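Local atomic coordinates of DNA photolyase (Agrobacterium tumefaciens, PDB entry 4U63), a protein that repairs cyclobutane pyrimidine dimers in ultraviolet-damaged DNA, probably by light-driven electron transfer from its flavin with a methenyltetrahydrofolate antenna. Residues A[347-352]-A[433-438]; A[39-44]-A[145-150]; A[94-99]-A[204-209]; A[243-248]-A[290-295]. All coordinates share one frame; numbering follows the deposited sequence. Where two conformers were deposited one is given.

Contact 1 of 4, residues A[347-352]-A[433-438]; sequences VDAGMR and GDYVRR
Ala349 and Tyr435 form the tight part of this helix crossing. The methyl CB of Ala349 rests 3.5 Å from Tyr435 CE2, approaching the ring obliquely. At Gly350, which has no side chain, the phenol lies against the backbone, and Tyr435 OH comes to 3.2 Å from Gly350 CA. The ring reaches this far because its CG is anti to the backbone N (chi1 178°), which carries the hydroxyl past Ala349 to a hydrogen bond with the side-chain amide oxygen of Gln353. Phe439 meets the same ring edge-to-face, and Val364 of helix 362-375 also packs on Tyr435.

Ala349 and Gly350 put little bulk between the helices, consistent with the close backbones: the CA atoms of Ala349 and Val436 lie 5.4 Å apart and the local axes 8.7 Å, at an angle of 54°. Val436 marks where the fit slackens. Its CG2 stays 4.5 Å from Ala349 CB, and the Val436 side chain also packs on Ile451 and His452.

Polar groups lie beyond this apolar seam, toward solvent. Arg437 NH2 makes a long salt bridge (3.6 Å) to Asp434 OD1 and also bonds to Asp432 O, while Arg352 forms a salt bridge with Glu442. Such close packing of helix on helix through small residues, with an aromatic laid across them, belongs here to the all-helical FAD-binding domain of a photolyase.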
# COMPACT_ATOMS: atom_id res chain seq x y z
N VAL A 347 -7.13 6.57 -18.96
CA VAL A 347 -7.92 6.16 -17.79
C VAL A 347 -8.16 4.66 -17.88
O VAL A 347 -7.93 3.92 -16.92
CB VAL A 347 -9.26 6.92 -17.72
CG1 VAL A 347 -10.17 6.36 -16.62
CG2 VAL A 347 -9.00 8.40 -17.51
N ASP A 348 -8.60 4.21 -19.04
CA ASP A 348 -8.89 2.79 -19.26
C ASP A 348 -7.66 1.91 -19.09
O ASP A 348 -7.72 0.86 -18.46
CB ASP A 348 -9.57 2.59 -20.60
CG ASP A 348 -10.96 3.22 -20.64
OD1 ASP A 348 -11.50 3.54 -19.55
OD2 ASP A 348 -11.52 3.39 -21.73
N ALA A 349 -6.52 2.36 -19.61
CA ALA A 349 -5.26 1.65 -19.42
C ALA A 349 -4.95 1.45 -17.93
O ALA A 349 -4.63 0.35 -17.51
CB ALA A 349 -4.13 2.39 -20.12
N GLY A 350 -5.08 2.51 -17.13
CA GLY A 350 -4.85 2.42 -15.70
C GLY A 350 -5.75 1.43 -14.99
O GLY A 350 -5.28 0.58 -14.22
N MET A 351 -7.05 1.51 -15.27
CA MET A 351 -8.01 0.64 -14.60
C MET A 351 -7.80 -0.83 -15.00
O MET A 351 -7.98 -1.73 -14.19
CB MET A 351 -9.44 1.10 -14.85
CG MET A 351 -9.72 2.53 -14.39
SD MET A 351 -9.24 2.88 -12.69
CE MET A 351 -10.43 1.88 -11.80
N ARG A 352 -7.39 -1.04 -16.25
CA ARG A 352 -7.09 -2.40 -16.73
C ARG A 352 -5.78 -2.94 -16.17
O ARG A 352 -5.69 -4.12 -15.84
CB ARG A 352 -7.11 -2.44 -18.25
CG ARG A 352 -8.49 -2.17 -18.79
CD ARG A 352 -8.48 -2.16 -20.31
NE ARG A 352 -9.67 -1.53 -20.87
CZ ARG A 352 -10.06 -1.65 -22.13
NH1 ARG A 352 -9.38 -2.41 -22.99
NH2 ARG A 352 -11.17 -1.02 -22.55
N GLY A 433 2.20 6.64 -26.72
CA GLY A 433 1.06 5.77 -26.48
C GLY A 433 1.40 4.35 -26.05
O GLY A 433 0.53 3.48 -26.06
N ASP A 434 2.65 4.11 -25.65
CA ASP A 434 3.11 2.76 -25.30
C ASP A 434 2.39 2.15 -24.11
O ASP A 434 2.09 0.97 -24.11
CB ASP A 434 4.62 2.75 -25.06
CG ASP A 434 5.42 3.02 -26.32
OD1 ASP A 434 4.86 2.89 -27.43
OD2 ASP A 434 6.61 3.39 -26.20
N TYR A 435 2.12 2.95 -23.09
CA TYR A 435 1.35 2.45 -21.93
C TYR A 435 -0.09 2.12 -22.35
O TYR A 435 -0.62 1.07 -21.98
CB TYR A 435 1.36 3.49 -20.82
CG TYR A 435 0.57 3.16 -19.58
CD1 TYR A 435 1.04 2.27 -18.62
CD2 TYR A 435 -0.66 3.78 -19.34
CE1 TYR A 435 0.32 1.99 -17.46
CE2 TYR A 435 -1.39 3.51 -18.20
CZ TYR A 435 -0.90 2.62 -17.26
OH TYR A 435 -1.63 2.37 -16.12
N VAL A 436 -0.72 3.00 -23.13
CA VAL A 436 -2.08 2.75 -23.63
C VAL A 436 -2.15 1.48 -24.47
O VAL A 436 -3.04 0.67 -24.28
CB VAL A 436 -2.62 3.96 -24.41
CG1 VAL A 436 -3.84 3.59 -25.25
CG2 VAL A 436 -2.95 5.10 -23.45
N ARG A 437 -1.21 1.32 -25.40
CA ARG A 437 -1.16 0.13 -26.26
C ARG A 437 -0.95 -1.17 -25.47
O ARG A 437 -1.45 -2.23 -25.88
CB ARG A 437 -0.06 0.26 -27.32
CG ARG A 437 -0.37 1.31 -28.36
CD ARG A 437 0.50 1.20 -29.60
NE ARG A 437 0.31 2.40 -30.42
CZ ARG A 437 1.00 3.53 -30.28
NH1 ARG A 437 0.74 4.57 -31.06
NH2 ARG A 437 1.96 3.62 -29.36
N ARG A 438 -0.22 -1.09 -24.36
CA ARG A 438 0.03 -2.24 -23.51
C ARG A 438 -1.25 -2.75 -22.86
O ARG A 438 -1.50 -3.96 -22.85
CB ARG A 438 1.04 -1.88 -22.42
CG ARG A 438 1.41 -3.00 -21.46
CD ARG A 438 2.59 -2.57 -20.61
NE ARG A 438 3.77 -2.34 -21.45
CZ ARG A 438 4.72 -1.43 -21.23
NH1 ARG A 438 4.67 -0.59 -20.18
NH2 ARG A 438 5.73 -1.33 -22.09

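Contact 2 of 4, residues A[39-44]-A[145-150]; sequences DNLALL and SFSGQL. With SO4 (sulfate ion), chain E.
Ala42 and Phe146 bring their CA atoms within 5.9 Å of each other, where the first turn of helix 41-49 passes the end of strand 142-146. Phe146 and Leu41 carry the side-chain contact about equally. The CG of Phe146 is anti to the carbonyl carbon (chi1 -62°), which lays one face of the ring against the opening turn of the helix. Leu41 O sits over the centre of the Phe146 ring, 4.0 Å above the plane. Beside it Leu41 CB touches Phe146 CB at 3.7 Å, while Ala42 CA meets Phe146 CD1 obliquely at 3.6 Å.

The setting is the Rossmann-like domain of the photolyase family, with a parallel sheet in strand order 3-2-1-4-5. Strand 142-146 is an outermost strand, and helix 41-49 makes the beta-alpha-beta crossover from strand 27-31 to strand 53-59. Phe146 also packs on Val116 of the neighbouring strand 114-118.

Past the strand end the contact turns partly polar. Leu41 CD1 lies 3.6 Å from Ser147 O. A water donates to Ser147 O at 2.8 Å and accepts from Leu41 N at 2.9 Å, bridging the two segments. Asn40 caps the helix: Leu43 N donates almost straight (174°) to Asn40 OD1, from well above the carbonyl plane, and Asn118 ND2 gives that oxygen a second donor.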
# COMPACT_ATOMS: atom_id res chain seq x y z
N ASP A 39 15.47 -6.85 10.22
CA ASP A 39 15.15 -5.58 10.86
C ASP A 39 13.81 -5.65 11.62
O ASP A 39 12.93 -4.80 11.46
CB ASP A 39 15.16 -4.44 9.83
CG ASP A 39 15.35 -3.06 10.46
OD1 ASP A 39 16.00 -2.99 11.53
OD2 ASP A 39 14.87 -2.06 9.90
N ASN A 40 13.68 -6.69 12.43
CA ASN A 40 12.45 -6.96 13.17
C ASN A 40 12.77 -6.93 14.66
O ASN A 40 13.25 -7.93 15.23
CB ASN A 40 11.87 -8.31 12.72
CG ASN A 40 10.54 -8.62 13.38
OD1 ASN A 40 10.26 -8.16 14.48
ND2 ASN A 40 9.72 -9.42 12.71
N LEU A 41 12.53 -5.78 15.29
CA LEU A 41 12.93 -5.56 16.69
C LEU A 41 12.16 -6.45 17.67
O LEU A 41 12.71 -6.86 18.68
CB LEU A 41 12.79 -4.09 17.09
CG LEU A 41 13.74 -3.09 16.40
CD1 LEU A 41 13.46 -1.66 16.84
CD2 LEU A 41 15.20 -3.44 16.67
N ALA A 42 10.90 -6.74 17.35
CA ALA A 42 10.11 -7.65 18.20
C ALA A 42 10.73 -9.04 18.21
O ALA A 42 10.94 -9.63 19.28
CB ALA A 42 8.67 -7.71 17.74
N LEU A 43 11.02 -9.56 17.03
CA LEU A 43 11.64 -10.89 16.92
C LEU A 43 13.01 -10.92 17.61
O LEU A 43 13.32 -11.87 18.33
CB LEU A 43 11.77 -11.30 15.46
CG LEU A 43 12.32 -12.70 15.20
CD1 LEU A 43 11.42 -13.78 15.77
CD2 LEU A 43 12.49 -12.90 13.70
N LEU A 44 13.81 -9.88 17.41
CA LEU A 44 15.11 -9.77 18.09
C LEU A 44 14.96 -9.72 19.61
O LEU A 44 15.75 -10.33 20.34
CB LEU A 44 15.89 -8.56 17.58
CG LEU A 44 16.37 -8.70 16.13
CD1 LEU A 44 16.92 -7.38 15.61
CD2 LEU A 44 17.41 -9.80 15.96
N SER A 145 6.12 -3.66 22.71
CA SER A 145 5.89 -3.30 21.30
C SER A 145 7.06 -2.50 20.76
O SER A 145 7.73 -1.80 21.51
CB SER A 145 4.60 -2.51 21.14
OG SER A 145 4.73 -1.21 21.67
N PHE A 146 7.29 -2.61 19.45
CA PHE A 146 8.51 -2.05 18.84
C PHE A 146 8.27 -1.26 17.57
O PHE A 146 7.34 -1.53 16.80
CB PHE A 146 9.51 -3.18 18.55
CG PHE A 146 9.96 -3.89 19.79
CD1 PHE A 146 9.21 -4.93 20.31
CD2 PHE A 146 11.10 -3.49 20.47
CE1 PHE A 146 9.60 -5.58 21.47
CE2 PHE A 146 11.50 -4.13 21.64
CZ PHE A 146 10.75 -5.18 22.14
N SER A 147 9.13 -0.27 17.37
CA SER A 147 9.13 0.54 16.16
C SER A 147 9.66 -0.28 14.99
O SER A 147 10.26 -1.34 15.18
CB SER A 147 10.01 1.78 16.35
OG SER A 147 11.37 1.44 16.54
N GLY A 148 9.45 0.23 13.78
CA GLY A 148 9.91 -0.44 12.56
C GLY A 148 9.08 -0.11 11.33
O GLY A 148 9.64 0.03 10.24
N GLN A 149 7.77 0.00 11.49
CA GLN A 149 6.88 0.26 10.36
C GLN A 149 7.15 1.62 9.71
O GLN A 149 7.05 1.75 8.49
CB GLN A 149 5.41 0.19 10.80
CG GLN A 149 4.42 0.38 9.64
CD GLN A 149 2.98 0.42 10.10
OE1 GLN A 149 2.70 0.58 11.26
NE2 GLN A 149 2.05 0.27 9.16
N LEU A 150 7.50 2.61 10.53
CA LEU A 150 7.75 3.97 10.09
C LEU A 150 9.12 4.49 10.53
O LEU A 150 9.63 4.12 11.58
CB LEU A 150 6.67 4.91 10.67
CG LEU A 150 5.21 4.62 10.32
CD1 LEU A 150 4.28 5.56 11.08
CD2 LEU A 150 4.97 4.73 8.83
S SO4 E . 5.70 -0.63 24.97
O1 SO4 E . 5.21 -0.23 26.31
O2 SO4 E . 6.57 -1.81 25.06
O3 SO4 E . 4.52 -0.93 24.14
O4 SO4 E . 6.48 0.48 24.39
O HOH W 1 10.70 -3.86 14.06

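Contact 3 of 4, residues A[94-99]-A[204-209]; sequences LASGDA and SNWKLL. With SO4 (sulfate ion), chain O; SO4 (sulfate ion), chain N.
Trp206 lays the benzene end of its indole against Leu94 and its NE1 side near Ser96, neighbours on one side of a strand. Trp206 CG lies anti to its carbonyl carbon (chi1 -75°), which places the indole against the strand. Leu94 CB meets Trp206 CZ2 at 3.7 Å as the two side chains cross obliquely, and Leu94 CD1 lies over one face of the ring system. Between them Ala95 O is 3.7 Å from Trp206 CZ2. At the pyrrole side Ser96 OG approaches Trp206 NE1 to 3.3 Å, but the angle is too poor for a hydrogen bond.

Glu201 OE1 bonds to both Trp206 NE1 and Ser96 OG, so one carboxylate oxygen bridges the two and probably helps to hold them close. Arg59 adds a cation-pi contact with Trp206 and a hydrogen bond from NE to Ser96 OG.

Strand 93-96 is an edge of the five-stranded parallel sheet in the photolyase's Rossmann-like domain, and strand 53-59, which carries Tyr57 and Arg59, is its neighbour. Trp206 belongs to the long connection after helix 168-177, which thus runs back over the sheet's edge.

Farther out, Leu208 and Leu209 pack on helix 68-87. Just past the C-terminal end of the strand, Asp98 N donates to O4 of a sulfate, probably from the crystallisation liquor, at 3.2 Å, and Asp98 OD2 caps the next helix through Arg101 N.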
# COMPACT_ATOMS: atom_id res chain seq x y z
N LEU A 94 -0.79 -20.60 13.08
CA LEU A 94 -1.91 -19.86 12.50
C LEU A 94 -3.13 -20.06 13.38
O LEU A 94 -3.42 -21.18 13.80
CB LEU A 94 -2.20 -20.36 11.09
CG LEU A 94 -1.07 -20.21 10.07
CD1 LEU A 94 -1.59 -20.67 8.71
CD2 LEU A 94 -0.53 -18.78 9.98
N ALA A 95 -3.85 -18.98 13.64
CA ALA A 95 -5.04 -19.01 14.47
C ALA A 95 -6.05 -17.97 14.01
O ALA A 95 -5.66 -16.92 13.50
CB ALA A 95 -4.66 -18.79 15.92
N SER A 96 -7.33 -18.26 14.19
CA SER A 96 -8.39 -17.34 13.80
C SER A 96 -9.30 -17.04 14.97
O SER A 96 -9.67 -17.95 15.71
CB SER A 96 -9.23 -17.94 12.66
OG SER A 96 -8.41 -18.32 11.58
N GLY A 97 -9.65 -15.77 15.15
CA GLY A 97 -10.65 -15.37 16.14
C GLY A 97 -10.18 -14.22 17.00
O GLY A 97 -9.39 -13.39 16.55
N ASP A 98 -10.67 -14.18 18.24
CA ASP A 98 -10.37 -13.11 19.18
C ASP A 98 -8.91 -13.19 19.63
O ASP A 98 -8.48 -14.22 20.16
CB ASP A 98 -11.30 -13.22 20.39
CG ASP A 98 -11.09 -12.11 21.40
OD1 ASP A 98 -11.47 -10.96 21.12
OD2 ASP A 98 -10.57 -12.41 22.50
N ALA A 99 -8.18 -12.10 19.42
CA ALA A 99 -6.74 -12.06 19.71
C ALA A 99 -6.46 -12.32 21.19
O ALA A 99 -5.55 -13.09 21.52
CB ALA A 99 -6.14 -10.74 19.28
N SER A 204 -4.36 -23.21 3.83
CA SER A 204 -5.28 -23.53 2.73
C SER A 204 -6.76 -23.38 3.11
O SER A 204 -7.58 -23.08 2.26
CB SER A 204 -5.03 -24.95 2.21
OG SER A 204 -5.20 -25.91 3.24
N ASN A 205 -7.08 -23.57 4.39
CA ASN A 205 -8.47 -23.46 4.86
C ASN A 205 -8.94 -22.01 5.05
O ASN A 205 -10.11 -21.77 5.29
CB ASN A 205 -8.65 -24.23 6.17
CG ASN A 205 -8.51 -25.74 5.98
OD1 ASN A 205 -8.75 -26.27 4.90
ND2 ASN A 205 -8.14 -26.44 7.05
N TRP A 206 -8.02 -21.06 4.92
CA TRP A 206 -8.37 -19.64 5.07
C TRP A 206 -8.98 -19.02 3.80
O TRP A 206 -9.47 -17.90 3.85
CB TRP A 206 -7.15 -18.86 5.57
CG TRP A 206 -6.87 -19.10 7.03
CD1 TRP A 206 -7.46 -20.03 7.84
CD2 TRP A 206 -5.92 -18.40 7.85
NE1 TRP A 206 -6.95 -19.95 9.11
CE2 TRP A 206 -6.00 -18.96 9.14
CE3 TRP A 206 -5.02 -17.36 7.61
CZ2 TRP A 206 -5.22 -18.51 10.20
CZ3 TRP A 206 -4.23 -16.91 8.67
CH2 TRP A 206 -4.34 -17.48 9.95
N LYS A 207 -8.95 -19.76 2.68
CA LYS A 207 -9.62 -19.34 1.44
C LYS A 207 -9.15 -17.96 0.96
O LYS A 207 -9.94 -17.13 0.51
CB LYS A 207 -11.15 -19.36 1.62
CG LYS A 207 -11.72 -20.68 2.11
CD LYS A 207 -13.20 -20.56 2.43
CE LYS A 207 -13.76 -21.88 2.95
NZ LYS A 207 -15.25 -21.86 3.08
N LEU A 208 -7.84 -17.72 1.06
CA LEU A 208 -7.29 -16.44 0.68
C LEU A 208 -7.05 -16.33 -0.82
O LEU A 208 -7.00 -15.22 -1.34
CB LEU A 208 -5.99 -16.17 1.43
CG LEU A 208 -6.13 -15.96 2.94
CD1 LEU A 208 -4.75 -15.97 3.58
CD2 LEU A 208 -6.86 -14.67 3.26
N LEU A 209 -6.89 -17.47 -1.50
CA LEU A 209 -6.57 -17.46 -2.93
C LEU A 209 -7.81 -17.52 -3.81
O LEU A 209 -8.83 -18.08 -3.40
CB LEU A 209 -5.67 -18.64 -3.29
CG LEU A 209 -4.24 -18.66 -2.76
CD1 LEU A 209 -3.54 -19.89 -3.31
CD2 LEU A 209 -3.47 -17.39 -3.11
S SO4 O . -13.38 -16.64 19.57
O1 SO4 O . -13.54 -16.06 20.92
O2 SO4 O . -14.17 -17.88 19.46
O3 SO4 O . -13.85 -15.67 18.56
O4 SO4 O . -11.95 -16.93 19.33
S SO4 N . -1.69 -26.40 4.02
O1 SO4 N . -0.70 -26.48 5.13
O2 SO4 N . -2.79 -27.37 4.27
O3 SO4 N . -2.24 -25.03 3.94
O4 SO4 N . -1.03 -26.75 2.75

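Contact 4 of 4, residues A[243-248]-A[290-295]; sequences KGYEEG and ISRFRK. With FAD (flavin-adenine dinucleotide), chain C; SO4 (sulfate ion), chain F; SO4 (sulfate ion), chain G; SO4 (sulfate ion), chain I.
Tyr245 and Phe293 meet in a T-shaped stack, the edge of the phenylalanine turned to the face of the tyrosine with centroids 5.5 Å apart and planes at 89°. Phe293 CD1 stands over the rim of the tyrosine ring, and Tyr245 CE2 presses to 3.4 Å of Phe293 CA. Braced by this packing, Tyr245 points its hydroxyl at the flavin cofactor: Tyr245 OH donates to FAD O1A at 2.6 Å, with that phosphate oxygen near the ring plane. Phe293 CE1 touches FAD C5B at 3.6 Å.

Outward of the rings, Arg292 bends at chi2 and chi3 (58° and 61°) and turns the side of its guanidinium to Glu246. Arg292 NE and NH2 each lie 3.1 Å from Glu246 OE2, both on its anti side and both bonded to that single oxygen. Glu246 OE1 accepts from Asn288, while Arg292 NH2 also donates to O4 of a sulfate, probably from the crystallisation liquor, at 2.8 Å; Arg292 NH1 and Lys295 NZ bind the same ion.

The chemistry thus divides in two: the phenol, braced by an aromatic edge, donates a hydrogen bond to the cofactor's phosphate, whereas a carboxylate oxygen gripped by two nitrogens probably offsets part of the arginine's charge and helps to fix its rotation beside the sulfate.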
# COMPACT_ATOMS: atom_id res chain seq x y z
N LYS A 243 18.79 4.54 -10.97
CA LYS A 243 19.43 5.39 -11.96
C LYS A 243 18.39 5.91 -12.96
O LYS A 243 17.78 5.13 -13.71
CB LYS A 243 20.55 4.67 -12.71
CG LYS A 243 21.37 5.63 -13.55
CD LYS A 243 22.49 4.94 -14.29
CE LYS A 243 23.26 5.91 -15.19
NZ LYS A 243 24.64 5.44 -15.48
N GLY A 244 18.21 7.23 -12.96
CA GLY A 244 17.23 7.90 -13.82
C GLY A 244 15.82 7.93 -13.24
O GLY A 244 14.87 8.34 -13.92
N TYR A 245 15.69 7.54 -11.97
CA TYR A 245 14.40 7.49 -11.28
C TYR A 245 13.65 8.83 -11.33
O TYR A 245 12.46 8.87 -11.63
CB TYR A 245 14.59 7.06 -9.82
CG TYR A 245 13.33 7.11 -9.01
CD1 TYR A 245 12.33 6.17 -9.19
CD2 TYR A 245 13.13 8.12 -8.06
CE1 TYR A 245 11.16 6.21 -8.44
CE2 TYR A 245 11.97 8.17 -7.32
CZ TYR A 245 10.99 7.21 -7.51
OH TYR A 245 9.85 7.26 -6.79
N GLU A 246 14.35 9.92 -11.04
CA GLU A 246 13.69 11.23 -10.97
C GLU A 246 13.02 11.60 -12.28
O GLU A 246 11.87 12.04 -12.29
CB GLU A 246 14.66 12.34 -10.56
CG GLU A 246 13.95 13.68 -10.44
CD GLU A 246 14.78 14.74 -9.78
OE1 GLU A 246 15.85 15.06 -10.33
OE2 GLU A 246 14.35 15.27 -8.73
N GLU A 247 13.74 11.41 -13.38
CA GLU A 247 13.22 11.73 -14.71
C GLU A 247 12.21 10.69 -15.22
O GLU A 247 11.28 11.04 -15.91
CB GLU A 247 14.37 11.85 -15.73
CG GLU A 247 14.07 12.76 -16.92
CD GLU A 247 14.21 14.25 -16.58
OE1 GLU A 247 14.39 14.60 -15.39
OE2 GLU A 247 14.13 15.07 -17.52
N GLY A 248 12.41 9.43 -14.86
CA GLY A 248 11.59 8.35 -15.41
C GLY A 248 10.27 8.05 -14.74
O GLY A 248 9.37 7.50 -15.37
N ILE A 290 18.50 9.76 -5.79
CA ILE A 290 18.41 9.30 -4.42
C ILE A 290 17.48 10.20 -3.60
O ILE A 290 16.62 9.70 -2.86
CB ILE A 290 19.80 9.22 -3.77
CG1 ILE A 290 20.60 8.07 -4.44
CG2 ILE A 290 19.70 9.00 -2.26
CD1 ILE A 290 22.07 8.09 -4.15
N SER A 291 17.64 11.51 -3.74
CA SER A 291 16.80 12.47 -3.02
C SER A 291 15.34 12.29 -3.38
O SER A 291 14.48 12.23 -2.50
CB SER A 291 17.24 13.90 -3.32
OG SER A 291 16.45 14.82 -2.58
N ARG A 292 15.05 12.18 -4.67
CA ARG A 292 13.66 11.98 -5.14
C ARG A 292 13.04 10.67 -4.62
O ARG A 292 11.90 10.65 -4.17
CB ARG A 292 13.57 12.01 -6.67
CG ARG A 292 12.13 11.98 -7.22
CD ARG A 292 11.30 13.15 -6.67
NE ARG A 292 11.89 14.43 -7.06
CZ ARG A 292 11.40 15.64 -6.76
NH1 ARG A 292 10.29 15.77 -6.04
NH2 ARG A 292 12.03 16.73 -7.19
N PHE A 293 13.80 9.59 -4.68
CA PHE A 293 13.32 8.31 -4.15
C PHE A 293 13.05 8.40 -2.64
O PHE A 293 12.02 7.93 -2.15
CB PHE A 293 14.32 7.19 -4.47
CG PHE A 293 13.88 5.85 -4.00
CD1 PHE A 293 12.72 5.28 -4.50
CD2 PHE A 293 14.60 5.16 -3.03
CE1 PHE A 293 12.29 4.05 -4.07
CE2 PHE A 293 14.18 3.92 -2.59
CZ PHE A 293 13.02 3.36 -3.11
N ARG A 294 13.98 9.01 -1.91
CA ARG A 294 13.78 9.25 -0.46
C ARG A 294 12.53 10.07 -0.19
O ARG A 294 11.78 9.77 0.74
CB ARG A 294 15.01 9.91 0.14
CG ARG A 294 16.17 8.96 0.32
CD ARG A 294 17.44 9.69 0.68
NE ARG A 294 18.55 8.76 0.89
CZ ARG A 294 19.76 9.10 1.32
NH1 ARG A 294 20.05 10.37 1.63
NH2 ARG A 294 20.69 8.17 1.47
N LYS A 295 12.28 11.10 -1.00
CA LYS A 295 11.04 11.89 -0.85
C LYS A 295 9.80 11.01 -0.94
O LYS A 295 8.86 11.20 -0.19
CB LYS A 295 10.95 13.02 -1.87
CG LYS A 295 11.83 14.21 -1.51
CD LYS A 295 11.70 15.34 -2.52
CE LYS A 295 12.51 16.55 -2.09
NZ LYS A 295 12.53 17.58 -3.15
PA FAD C . 8.14 4.28 -5.97
O1A FAD C . 8.07 5.43 -6.92
O2A FAD C . 9.23 3.27 -6.15
O5B FAD C . 8.15 4.91 -4.49
C5B FAD C . 8.74 4.24 -3.38
C4B FAD C . 7.76 4.10 -2.22
O4B FAD C . 7.33 5.38 -1.75
C3B FAD C . 6.50 3.36 -2.58
O3B FAD C . 6.69 1.94 -2.59
C2B FAD C . 5.54 3.85 -1.51
O2B FAD C . 5.70 3.13 -0.29
C1B FAD C . 5.97 5.28 -1.31
N9A FAD C . 5.18 6.26 -2.08
C8A FAD C . 5.47 6.72 -3.31
N7A FAD C . 4.57 7.63 -3.72
C5A FAD C . 3.68 7.79 -2.72
C6A FAD C . 2.47 8.61 -2.52
N6A FAD C . 2.05 9.45 -3.49
N1A FAD C . 1.82 8.47 -1.34
C2A FAD C . 2.25 7.61 -0.38
N3A FAD C . 3.35 6.84 -0.51
C4A FAD C . 4.08 6.89 -1.64
N1 FAD C . 0.43 3.88 -2.16
C2 FAD C . 0.37 2.81 -1.34
O2 FAD C . 1.46 2.38 -0.89
N3 FAD C . -0.80 2.21 -1.02
C4 FAD C . -1.99 2.66 -1.49
O4 FAD C . -3.08 2.11 -1.17
C4X FAD C . -2.00 3.82 -2.40
N5 FAD C . -3.15 4.33 -2.95
C5X FAD C . -3.11 5.42 -3.76
C6 FAD C . -4.27 5.96 -4.30
C7 FAD C . -4.24 7.07 -5.15
C7M FAD C . -5.51 7.64 -5.72
C8 FAD C . -2.94 7.70 -5.49
C8M FAD C . -2.84 8.91 -6.40
C9 FAD C . -1.79 7.17 -4.97
C9A FAD C . -1.80 6.06 -4.11
N10 FAD C . -0.59 5.52 -3.58
C10 FAD C . -0.68 4.41 -2.72
C1' FAD C . 0.72 6.13 -3.82
C2' FAD C . 1.57 5.67 -4.99
O2' FAD C . 0.80 5.76 -6.19
C3' FAD C . 2.12 4.27 -4.78
O3' FAD C . 2.82 4.19 -3.54
C4' FAD C . 3.06 3.94 -5.93
O4' FAD C . 2.30 3.81 -7.13
C5' FAD C . 3.78 2.64 -5.63
O5' FAD C . 4.68 2.26 -6.69
P FAD C . 6.24 2.08 -6.36
O1P FAD C . 6.92 1.62 -7.59
O2P FAD C . 6.41 1.21 -5.15
O3P FAD C . 6.67 3.59 -5.99
S SO4 F . 10.26 19.52 -5.79
O1 SO4 F . 8.87 19.31 -6.25
O2 SO4 F . 10.59 18.54 -4.74
O3 SO4 F . 10.40 20.89 -5.24
O4 SO4 F . 11.18 19.37 -6.93
S SO4 G . 13.28 20.48 -0.88
O1 SO4 G . 13.39 20.56 0.60
O2 SO4 G . 14.31 19.55 -1.41
O3 SO4 G . 11.94 19.99 -1.24
O4 SO4 G . 13.49 21.83 -1.44
S SO4 I . 24.59 9.18 2.09
O1 SO4 I . 25.45 8.25 1.33
O2 SO4 I . 24.77 8.94 3.53
O3 SO4 I . 23.17 8.98 1.74
O4 SO4 I . 24.97 10.58 1.79

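The four contacts fall into two pairs. Contacts 2 and 3 reach the same parallel sheet at its two outermost strands, with centres about 24 Å apart, and their segments alternate along the chain. Contacts 1 and 4 lie in the helical half that holds the flavin; their centres are about 23 Å apart and their nearest atoms about 10 Å. Contact 4 touches FAD directly, whereas in contact 1 the Tyr435 side chain stays about 10 Å from it and Gly350 about 11 Å from the folate antenna. Between the halves, contacts 2 and 4 approach to about 11 Å at nearest atoms, while the centres of contacts 1 and 2 lie about 39 Å apart.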